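Gamma-glutamyl-gamma-aminobutyrate hydrolase PuuD (Escherichia coli, PDB 6VTV) hydrolyses the gamma-glutamyl linkage of gamma-glutamyl-gamma-aminobutyrate to release 4-aminobutanoate and glutamate in the breakdown of putrescine. Local coordinates at residues Q155-S160 / W182-H187. Sequence-based numbering, arbitrary orientation.
Sequences QQYAPS and WVNSLH. With MN (manganese (II) ion), chain D.
With CG turned anti to the carbonyl carbon in both Tyr157 (chi1 -78°) and Leu186, the tyrosine ring and the leucine fork meet at about a right angle, and methyl CD2 of Leu186 settles over the centre of one ring face. This is a CH-pi contact, CD2 of Leu186 lying 3.7 Å from the Tyr157 ring centroid; the other leucine methyl, CD1, rests above the ring's CD2-CE2 side. Asn184 approaches the ring at its edge, amide and ring planes 82° apart, and its CG, placed between backbone N and carbonyl carbon, lets ND2 give a weak hydrogen bond to Tyr157 O at 3.3 Å. The other end of that amide, OD1, accepts from the backbone N of His226, a predicted catalytic residue, while the tyrosine OH is hydrogen-bonded to Lys34 NZ and its ring stacks with Trp229.

Farther along, the backbones join directly: Ser160 N donates to Val183 O at 2.8 Å in a nearly straight bond, with the donor tilted 33° from the carbonyl plane. Two waters bridge further polar groups of the segments. One accepts from Ser185 N and lies within hydrogen-bonding distance of Gln156 O and Ala158 O; the other links Ser160 OG, at 2.6 Å, to Ser185 O.

Ser185 OG and His187 NE2 each bind manganese at 2.2 Å; a third water is also a ligand and donates to Asn184 O. His145, His161 and Glu210 complete the site. Thus residues 182-187 run from strand 180-183 past the predicted Cys-His-Glu triad into a metal site, and residues 155-160, leaving helix 153-156, pack against them, within the class I glutamine amidotransferase-like fold of the peptidase C26 family.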
loop_
_atom_site.group_PDB
_atom_site.type_symbol
_atom_site.label_atom_id
_atom_site.label_comp_id
_atom_site.label_asym_id
_atom_site.label_seq_id
_atom_site.Cartn_x
_atom_site.Cartn_y
_atom_site.Cartn_z
ATOM N N GLN B 155 -20.214 -12.006 -11.982
ATOM C CA GLN B 155 -21.641 -11.870 -11.707
ATOM C C GLN B 155 -21.892 -11.073 -10.435
ATOM O O GLN B 155 -22.899 -10.360 -10.340
ATOM C CB GLN B 155 -22.297 -13.246 -11.599
ATOM C CG GLN B 155 -21.778 -14.282 -12.588
ATOM C CD GLN B 155 -22.020 -13.905 -14.038
ATOM O OE1 GLN B 155 -22.885 -13.085 -14.345
ATOM N NE2 GLN B 155 -21.260 -14.515 -14.941
ATOM N N GLN B 156 -20.994 -11.177 -9.451
ATOM C CA GLN B 156 -21.178 -10.451 -8.200
ATOM C C GLN B 156 -21.133 -8.944 -8.413
ATOM O O GLN B 156 -21.811 -8.196 -7.700
ATOM C CB GLN B 156 -20.116 -10.871 -7.184
ATOM C CG GLN B 156 -20.048 -12.367 -6.912
ATOM C CD GLN B 156 -18.999 -12.718 -5.871
ATOM O OE1 GLN B 156 -18.513 -11.849 -5.147
ATOM N NE2 GLN B 156 -18.645 -13.996 -5.795
ATOM N N TYR B 157 -20.348 -8.481 -9.384
ATOM C CA TYR B 157 -20.206 -7.061 -9.669
ATOM C C TYR B 157 -21.082 -6.605 -10.830
ATOM O O TYR B 157 -20.954 -5.461 -11.278
ATOM C CB TYR B 157 -18.737 -6.729 -9.945
ATOM C CG TYR B 157 -17.896 -6.641 -8.690
ATOM C CD1 TYR B 157 -17.384 -7.786 -8.093
ATOM C CD2 TYR B 157 -17.625 -5.416 -8.094
ATOM C CE1 TYR B 157 -16.620 -7.713 -6.940
ATOM C CE2 TYR B 157 -16.862 -5.332 -6.942
ATOM C CZ TYR B 157 -16.363 -6.484 -6.369
ATOM O OH TYR B 157 -15.603 -6.404 -5.224
ATOM N N ALA B 158 -21.967 -7.470 -11.320
ATOM C CA ALA B 158 -22.882 -7.102 -12.383
ATOM C C ALA B 158 -23.896 -6.076 -11.878
ATOM O O ALA B 158 -24.053 -5.893 -10.668
ATOM C CB ALA B 158 -23.598 -8.346 -12.909
ATOM N N PRO B 159 -24.577 -5.372 -12.786
ATOM C CA PRO B 159 -25.647 -4.461 -12.361
ATOM C C PRO B 159 -26.659 -5.167 -11.472
ATOM O O PRO B 159 -27.071 -6.296 -11.738
ATOM C CB PRO B 159 -26.273 -4.012 -13.684
ATOM C CG PRO B 159 -25.162 -4.104 -14.662
ATOM C CD PRO B 159 -24.308 -5.266 -14.232
ATOM N N SER B 160 -27.056 -4.489 -10.398
ATOM C CA SER B 160 -27.923 -5.078 -9.385
ATOM C C SER B 160 -29.245 -4.344 -9.242
ATOM O O SER B 160 -30.306 -4.979 -9.239
ATOM C CB SER B 160 -27.195 -5.111 -8.031
ATOM O OG SER B 160 -27.877 -5.946 -7.111
ATOM N N TRP B 182 -28.117 2.321 -13.585
ATOM C CA TRP B 182 -27.891 1.041 -12.932
ATOM C C TRP B 182 -26.554 1.039 -12.205
ATOM O O TRP B 182 -25.570 1.610 -12.684
ATOM C CB TRP B 182 -27.923 -0.096 -13.954
ATOM C CG TRP B 182 -29.288 -0.395 -14.482
ATOM C CD1 TRP B 182 -29.845 0.083 -15.633
ATOM C CD2 TRP B 182 -30.272 -1.245 -13.883
ATOM N NE1 TRP B 182 -31.115 -0.416 -15.787
ATOM C CE2 TRP B 182 -31.401 -1.235 -14.726
ATOM C CE3 TRP B 182 -30.307 -2.014 -12.716
ATOM C CZ2 TRP B 182 -32.553 -1.963 -14.437
ATOM C CZ3 TRP B 182 -31.451 -2.735 -12.431
ATOM C CH2 TRP B 182 -32.559 -2.704 -13.288
ATOM N N VAL B 183 -26.527 0.391 -11.043
ATOM C CA VAL B 183 -25.309 0.219 -10.262
ATOM C C VAL B 183 -25.265 -1.214 -9.754
ATOM O O VAL B 183 -26.300 -1.872 -9.607
ATOM C CB VAL B 183 -25.226 1.210 -9.078
ATOM C CG1 VAL B 183 -25.219 2.649 -9.572
ATOM C CG2 VAL B 183 -26.374 0.980 -8.105
ATOM N N ASN B 184 -24.055 -1.705 -9.497
ATOM C CA ASN B 184 -23.920 -2.972 -8.799
ATOM C C ASN B 184 -24.201 -2.770 -7.310
ATOM O O ASN B 184 -24.380 -1.649 -6.832
ATOM C CB ASN B 184 -22.531 -3.576 -9.030
ATOM C CG ASN B 184 -21.404 -2.597 -8.747
ATOM O OD1 ASN B 184 -21.526 -1.717 -7.896
ATOM N ND2 ASN B 184 -20.296 -2.753 -9.462
ATOM N N SER B 185 -24.248 -3.873 -6.570
ATOM C CA SER B 185 -24.568 -3.803 -5.147
ATOM C C SER B 185 -23.929 -4.991 -4.447
ATOM O O SER B 185 -24.237 -6.142 -4.772
ATOM C CB SER B 185 -26.083 -3.790 -4.925
ATOM O OG SER B 185 -26.415 -3.400 -3.603
ATOM N N LEU B 186 -23.036 -4.718 -3.496
ATOM C CA LEU B 186 -22.346 -5.757 -2.739
ATOM C C LEU B 186 -22.187 -5.305 -1.285
ATOM O O LEU B 186 -21.085 -5.157 -0.762
ATOM C CB LEU B 186 -20.984 -6.086 -3.353
ATOM C CG LEU B 186 -20.883 -6.458 -4.835
ATOM C CD1 LEU B 186 -20.666 -5.215 -5.681
ATOM C CD2 LEU B 186 -19.757 -7.457 -5.061
ATOM N N HIS B 187 -23.311 -5.082 -0.604
ATOM C CA HIS B 187 -23.262 -4.583 0.762
ATOM C C HIS B 187 -24.439 -5.122 1.561
ATOM O O HIS B 187 -25.577 -5.126 1.083
ATOM C CB HIS B 187 -23.257 -3.049 0.793
ATOM C CG HIS B 187 -24.434 -2.421 0.112
ATOM N ND1 HIS B 187 -25.432 -1.771 0.806
ATOM C CD2 HIS B 187 -24.766 -2.329 -1.197
ATOM C CE1 HIS B 187 -26.331 -1.313 -0.046
ATOM N NE2 HIS B 187 -25.951 -1.638 -1.268
HETATM MN MN MN D . -27.111 -1.318 -3.135
HETATM O O HOH W 1 -23.793 -6.356 -7.960
HETATM O O HOH W 2 -26.480 -7.533 -5.625
HETATM O O HOH W 3 -25.265 -0.489 -4.220
#